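Local coordinates for spindle assembly checkpoint serine/threonine-protein kinase BUB1 (Saccharomyces cerevisiae, PDB 3ESL) that signals in the spindle assembly checkpoint as a serine/threonine kinase that delays anaphase until chromosomes are bioriented, its N-terminal TPR-like helical domain being the part in this chain, at residues 112-125 / 137-151. Residues are numbered along the deposited sequence; the frame is centred on the assembly and turned at random.
Sequences TKLSLFYEEFSKLL and LLELGAENNCRPYNR
The Tyr118 ring is sandwiched between Gly141 and Phe117: Gly141 CA makes a CH-pi contact 3.4 Å from the centroid of the Tyr118 ring, almost on its normal, and Phe117 CD2 covers the opposite face. At the ring edge Thr112 O lies in plane and accepts the phenol hydrogen of Tyr118 OH on a lone pair, while Asn144 ND2 donates to the phenol oxygen, Tyr118 OH, the amide turned 58° from the ring. The setting is an antiparallel helix pair of the TPR-like all-alpha domain, with axes 8.7 Å apart where helices 115-125 and 137-143 come closest. A leucine in place of Tyr118 would probably leave Asn144 ND2 and Thr112 O without their shared hydroxyl and Gly141 without a flat partner. Farther along, Leu137 is a knob among Tyr118, Phe121, Ser122 and Leu125; with its CG anti to the backbone N (chi1 -165°), CD2 comes over a face of the Phe121 ring, which also stacks with Phe102. Past the Schellman motif that ends the helix, with Asn145 as its C-prime residue, a single backbone bridge pairs Leu114 with Arg147, and Ser115 OG donates to Pro148 O from above the carbonyl plane. Arg151 grips Glu119 side-on, the two flat groups nearly coplanar: NH2 meets OE1 at 2.8 Å, and NE donates almost straight to the syn lone pair of OE2, an oxygen also hydrogen-bonded to Ser155 OG.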
loop_
_atom_site.group_PDB
_atom_site.type_symbol
_atom_site.label_atom_id
_atom_site.label_comp_id
_atom_site.label_asym_id
_atom_site.label_seq_id
_atom_site.Cartn_x
_atom_site.Cartn_y
_atom_site.Cartn_z
ATOM N N THR A 112 9.730 4.049 1.694
ATOM C CA THR A 112 10.990 3.884 0.962
ATOM C C THR A 112 12.182 3.462 1.826
ATOM O O THR A 112 13.263 3.141 1.302
ATOM C CB THR A 112 11.317 5.100 0.086
ATOM O OG1 THR A 112 11.328 6.281 0.885
ATOM C CG2 THR A 112 10.276 5.245 -1.038
ATOM N N LYS A 113 11.987 3.433 3.146
ATOM C CA LYS A 113 12.997 2.880 4.040
ATOM C C LYS A 113 12.590 1.510 4.594
ATOM O O LYS A 113 13.261 0.964 5.487
ATOM C CB LYS A 113 13.316 3.869 5.169
ATOM C CG LYS A 113 13.878 5.197 4.690
ATOM C CD LYS A 113 14.114 6.153 5.869
ATOM C CE LYS A 113 14.509 7.546 5.372
ATOM N NZ LYS A 113 14.971 8.432 6.489
ATOM N N LEU A 114 11.493 0.955 4.070
ATOM C CA LEU A 114 10.984 -0.343 4.525
ATOM C C LEU A 114 11.080 -1.431 3.458
ATOM O O LEU A 114 10.600 -1.243 2.333
ATOM C CB LEU A 114 9.519 -0.212 4.980
ATOM C CG LEU A 114 9.309 0.767 6.148
ATOM C CD1 LEU A 114 7.830 0.920 6.419
ATOM C CD2 LEU A 114 10.057 0.281 7.410
ATOM N N SER A 115 11.660 -2.576 3.831
ATOM C CA SER A 115 11.810 -3.718 2.908
ATOM C C SER A 115 10.498 -4.141 2.250
ATOM O O SER A 115 10.470 -4.487 1.066
ATOM C CB SER A 115 12.420 -4.923 3.632
ATOM O OG SER A 115 13.737 -4.637 4.035
ATOM N N LEU A 116 9.415 -4.138 3.023
ATOM C CA LEU A 116 8.114 -4.544 2.526
ATOM C C LEU A 116 7.710 -3.773 1.274
ATOM O O LEU A 116 7.109 -4.347 0.362
ATOM C CB LEU A 116 7.057 -4.383 3.625
ATOM C CG LEU A 116 5.644 -4.856 3.248
ATOM C CD1 LEU A 116 5.622 -6.338 2.937
ATOM C CD2 LEU A 116 4.670 -4.501 4.348
ATOM N N PHE A 117 8.048 -2.483 1.230
ATOM C CA PHE A 117 7.677 -1.654 0.085
ATOM C C PHE A 117 8.306 -2.232 -1.181
ATOM O O PHE A 117 7.623 -2.478 -2.186
ATOM C CB PHE A 117 8.113 -0.202 0.285
ATOM C CG PHE A 117 7.946 0.652 -0.950
ATOM C CD1 PHE A 117 6.721 1.239 -1.245
ATOM C CD2 PHE A 117 9.014 0.844 -1.837
ATOM C CE1 PHE A 117 6.561 2.016 -2.409
ATOM C CE2 PHE A 117 8.863 1.622 -2.998
ATOM C CZ PHE A 117 7.632 2.215 -3.279
ATOM N N TYR A 118 9.610 -2.470 -1.111
ATOM C CA TYR A 118 10.337 -2.978 -2.277
ATOM C C TYR A 118 9.926 -4.390 -2.631
ATOM O O TYR A 118 9.805 -4.721 -3.822
ATOM C CB TYR A 118 11.838 -2.874 -2.035
ATOM C CG TYR A 118 12.256 -1.444 -1.846
ATOM C CD1 TYR A 118 12.580 -0.633 -2.937
ATOM C CD2 TYR A 118 12.305 -0.883 -0.568
ATOM C CE1 TYR A 118 12.944 0.702 -2.748
ATOM C CE2 TYR A 118 12.669 0.443 -0.378
ATOM C CZ TYR A 118 12.988 1.225 -1.464
ATOM O OH TYR A 118 13.345 2.535 -1.262
ATOM N N GLU A 119 9.696 -5.223 -1.615
ATOM C CA GLU A 119 9.230 -6.608 -1.855
ATOM C C GLU A 119 7.902 -6.660 -2.614
ATOM O O GLU A 119 7.756 -7.396 -3.601
ATOM C CB GLU A 119 9.122 -7.381 -0.536
ATOM C CG GLU A 119 10.485 -7.621 0.114
ATOM C CD GLU A 119 10.396 -8.162 1.538
ATOM O OE1 GLU A 119 9.430 -7.825 2.259
ATOM O OE2 GLU A 119 11.308 -8.927 1.937
ATOM N N GLU A 120 6.938 -5.870 -2.150
ATOM C CA GLU A 120 5.617 -5.833 -2.769
ATOM C C GLU A 120 5.614 -5.187 -4.157
ATOM O O GLU A 120 4.960 -5.695 -5.071
ATOM C CB GLU A 120 4.611 -5.152 -1.830
ATOM C CG GLU A 120 4.354 -5.953 -0.539
ATOM C CD GLU A 120 3.622 -7.276 -0.775
ATOM O OE1 GLU A 120 2.797 -7.370 -1.710
ATOM O OE2 GLU A 120 3.874 -8.230 -0.006
ATOM N N PHE A 121 6.340 -4.079 -4.303
ATOM C CA PHE A 121 6.436 -3.377 -5.576
ATOM C C PHE A 121 7.130 -4.309 -6.586
ATOM O O PHE A 121 6.667 -4.480 -7.719
ATOM C CB PHE A 121 7.208 -2.071 -5.369
ATOM C CG PHE A 121 7.091 -1.071 -6.512
ATOM C CD1 PHE A 121 6.421 -1.381 -7.695
ATOM C CD2 PHE A 121 7.699 0.176 -6.392
ATOM C CE1 PHE A 121 6.338 -0.446 -8.742
ATOM C CE2 PHE A 121 7.638 1.107 -7.438
ATOM C CZ PHE A 121 6.955 0.798 -8.603
ATOM N N SER A 122 8.206 -4.955 -6.149
ATOM C CA SER A 122 8.900 -5.924 -7.011
ATOM C C SER A 122 7.969 -7.055 -7.445
ATOM O O SER A 122 7.988 -7.460 -8.623
ATOM C CB SER A 122 10.147 -6.488 -6.321
ATOM O OG SER A 122 10.753 -7.492 -7.133
ATOM N N LYS A 123 7.169 -7.572 -6.506
ATOM C CA LYS A 123 6.203 -8.634 -6.805
ATOM C C LYS A 123 5.224 -8.175 -7.890
ATOM O O LYS A 123 4.919 -8.935 -8.814
ATOM C CB LYS A 123 5.457 -9.084 -5.548
ATOM C CG LYS A 123 4.484 -10.249 -5.770
ATOM C CD LYS A 123 3.710 -10.615 -4.491
ATOM C CE LYS A 123 2.538 -9.660 -4.220
ATOM N NZ LYS A 123 1.405 -9.825 -5.192
ATOM N N LEU A 124 4.746 -6.932 -7.793
ATOM C CA LEU A 124 3.835 -6.411 -8.821
ATOM C C LEU A 124 4.503 -6.449 -10.203
ATOM O O LEU A 124 3.901 -6.928 -11.179
ATOM C CB LEU A 124 3.370 -4.982 -8.473
ATOM C CG LEU A 124 2.415 -4.341 -9.487
ATOM C CD1 LEU A 124 1.012 -4.868 -9.327
ATOM C CD2 LEU A 124 2.434 -2.821 -9.360
ATOM N N LEU A 125 5.733 -5.944 -10.284
ATOM C CA LEU A 125 6.458 -5.890 -11.543
ATOM C C LEU A 125 6.761 -7.302 -12.029
ATOM O O LEU A 125 6.655 -7.574 -13.223
ATOM C CB LEU A 125 7.753 -5.102 -11.406
ATOM C CG LEU A 125 7.626 -3.610 -11.087
ATOM C CD1 LEU A 125 8.998 -2.953 -11.091
ATOM C CD2 LEU A 125 6.671 -2.926 -12.075
ATOM N N LEU A 137 14.623 -3.279 -8.546
ATOM C CA LEU A 137 13.869 -2.665 -7.457
ATOM C C LEU A 137 14.267 -3.241 -6.093
ATOM O O LEU A 137 14.409 -2.495 -5.119
ATOM C CB LEU A 137 12.382 -2.824 -7.708
ATOM C CG LEU A 137 11.410 -1.976 -6.909
ATOM C CD1 LEU A 137 11.825 -0.501 -6.898
ATOM C CD2 LEU A 137 10.046 -2.185 -7.533
ATOM N N LEU A 138 14.467 -4.556 -6.022
ATOM C CA LEU A 138 14.936 -5.167 -4.767
ATOM C C LEU A 138 16.332 -4.662 -4.410
ATOM O O LEU A 138 16.608 -4.316 -3.256
ATOM C CB LEU A 138 14.918 -6.693 -4.836
ATOM C CG LEU A 138 13.541 -7.344 -4.952
ATOM C CD1 LEU A 138 13.679 -8.825 -5.277
ATOM C CD2 LEU A 138 12.703 -7.140 -3.676
ATOM N N GLU A 139 17.201 -4.581 -5.412
ATOM C CA GLU A 139 18.551 -4.063 -5.202
ATOM C C GLU A 139 18.541 -2.586 -4.780
ATOM O O GLU A 139 19.390 -2.152 -4.002
ATOM C CB GLU A 139 19.403 -4.268 -6.459
ATOM C CG GLU A 139 19.504 -5.727 -6.876
ATOM C CD GLU A 139 20.243 -5.920 -8.188
ATOM O OE1 GLU A 139 20.215 -5.004 -9.043
ATOM O OE2 GLU A 139 20.846 -7.002 -8.364
ATOM N N LEU A 140 17.566 -1.828 -5.280
ATOM C CA LEU A 140 17.402 -0.427 -4.891
ATOM C C LEU A 140 17.029 -0.306 -3.409
ATOM O O LEU A 140 17.515 0.584 -2.710
ATOM C CB LEU A 140 16.342 0.261 -5.758
ATOM C CG LEU A 140 16.037 1.745 -5.506
ATOM C CD1 LEU A 140 17.272 2.648 -5.716
ATOM C CD2 LEU A 140 14.882 2.219 -6.390
ATOM N N GLY A 141 16.159 -1.199 -2.949
ATOM C CA GLY A 141 15.792 -1.252 -1.538
ATOM C C GLY A 141 17.009 -1.453 -0.656
ATOM O O GLY A 141 17.176 -0.754 0.342
ATOM N N ALA A 142 17.862 -2.400 -1.040
ATOM C CA ALA A 142 19.082 -2.691 -0.287
ATOM C C ALA A 142 20.037 -1.491 -0.278
ATOM O O ALA A 142 20.647 -1.187 0.752
ATOM C CB ALA A 142 19.762 -3.937 -0.833
ATOM N N GLU A 143 20.134 -0.796 -1.411
ATOM C CA GLU A 143 20.988 0.389 -1.535
ATOM C C GLU A 143 20.467 1.605 -0.759
ATOM O O GLU A 143 21.219 2.547 -0.489
ATOM C CB GLU A 143 21.208 0.741 -3.012
ATOM C CG GLU A 143 22.080 -0.268 -3.756
ATOM C CD GLU A 143 22.256 0.060 -5.232
ATOM O OE1 GLU A 143 21.253 0.373 -5.910
ATOM O OE2 GLU A 143 23.406 -0.010 -5.716
ATOM N N ASN A 144 19.181 1.577 -0.410
ATOM C CA ASN A 144 18.571 2.593 0.450
ATOM C C ASN A 144 18.570 2.206 1.935
ATOM O O ASN A 144 17.955 2.894 2.757
ATOM C CB ASN A 144 17.139 2.892 -0.022
ATOM C CG ASN A 144 17.103 3.675 -1.333
ATOM O OD1 ASN A 144 18.067 4.357 -1.690
ATOM N ND2 ASN A 144 15.981 3.591 -2.048
ATOM N N ASN A 145 19.248 1.104 2.267
ATOM C CA ASN A 145 19.357 0.600 3.645
ATOM C C ASN A 145 17.996 0.362 4.305
ATOM O O ASN A 145 17.766 0.774 5.447
ATOM C CB ASN A 145 20.202 1.546 4.517
ATOM C CG ASN A 145 21.669 1.586 4.102
ATOM O OD1 ASN A 145 22.271 2.663 4.030
ATOM N ND2 ASN A 145 22.255 0.416 3.842
ATOM N N CYS A 146 17.091 -0.286 3.575
ATOM C CA CYS A 146 15.741 -0.567 4.077
ATOM C C CYS A 146 15.743 -1.686 5.126
ATOM O O CYS A 146 16.601 -2.574 5.100
ATOM C CB CYS A 146 14.799 -0.919 2.919
ATOM S SG CYS A 146 15.233 -2.443 2.079
ATOM N N ARG A 147 14.771 -1.638 6.038
ATOM C CA ARG A 147 14.664 -2.594 7.148
ATOM C C ARG A 147 13.351 -3.386 7.043
ATOM O O ARG A 147 12.359 -2.830 6.559
ATOM C CB ARG A 147 14.785 -1.856 8.497
ATOM C CG ARG A 147 13.673 -0.829 8.786
ATOM C CD ARG A 147 13.586 -0.472 10.292
ATOM N NE ARG A 147 12.233 0.004 10.603
ATOM C CZ ARG A 147 11.192 -0.800 10.798
ATOM N NH1 ARG A 147 11.359 -2.124 10.772
ATOM N NH2 ARG A 147 9.977 -0.284 11.035
ATOM N N PRO A 148 13.340 -4.697 7.415
ATOM C CA PRO A 148 14.453 -5.579 7.824
ATOM C C PRO A 148 15.340 -5.971 6.642
ATOM O O PRO A 148 14.859 -6.528 5.642
ATOM C CB PRO A 148 13.746 -6.824 8.363
ATOM C CG PRO A 148 12.434 -6.849 7.714
ATOM C CD PRO A 148 12.052 -5.424 7.416
ATOM N N TYR A 149 16.628 -5.685 6.779
ATOM C CA TYR A 149 17.577 -5.803 5.676
ATOM C C TYR A 149 17.804 -7.241 5.205
ATOM O O TYR A 149 17.789 -7.514 4.003
ATOM C CB TYR A 149 18.900 -5.148 6.073
ATOM C CG TYR A 149 19.881 -5.008 4.938
ATOM C CD1 TYR A 149 19.766 -3.962 4.018
ATOM C CD2 TYR A 149 20.934 -5.914 4.788
ATOM C CE1 TYR A 149 20.673 -3.827 2.965
ATOM C CE2 TYR A 149 21.851 -5.785 3.738
ATOM C CZ TYR A 149 21.713 -4.741 2.837
ATOM O OH TYR A 149 22.613 -4.606 1.805
ATOM N N ASN A 150 18.019 -8.158 6.144
ATOM C CA ASN A 150 18.336 -9.537 5.783
ATOM C C ASN A 150 17.201 -10.256 5.071
ATOM O O ASN A 150 17.435 -11.070 4.169
ATOM C CB ASN A 150 18.822 -10.331 6.999
ATOM C CG ASN A 150 20.242 -9.962 7.407
ATOM O OD1 ASN A 150 21.079 -9.616 6.570
ATOM N ND2 ASN A 150 20.522 -10.044 8.699
ATOM N N ARG A 151 15.967 -9.953 5.467
ATOM C CA ARG A 151 14.810 -10.534 4.803
ATOM C C ARG A 151 14.762 -10.110 3.336
ATOM O O ARG A 151 14.437 -10.923 2.463
ATOM C CB ARG A 151 13.519 -10.133 5.510
ATOM C CG ARG A 151 12.332 -10.996 5.121
ATOM C CD ARG A 151 11.059 -10.448 5.717
ATOM N NE ARG A 151 10.666 -9.205 5.056
ATOM C CZ ARG A 151 9.938 -8.256 5.634
ATOM N NH1 ARG A 151 9.538 -8.401 6.893
ATOM N NH2 ARG A 151 9.621 -7.160 4.956
HETATM O O HOH W 1 15.368 1.712 7.149
#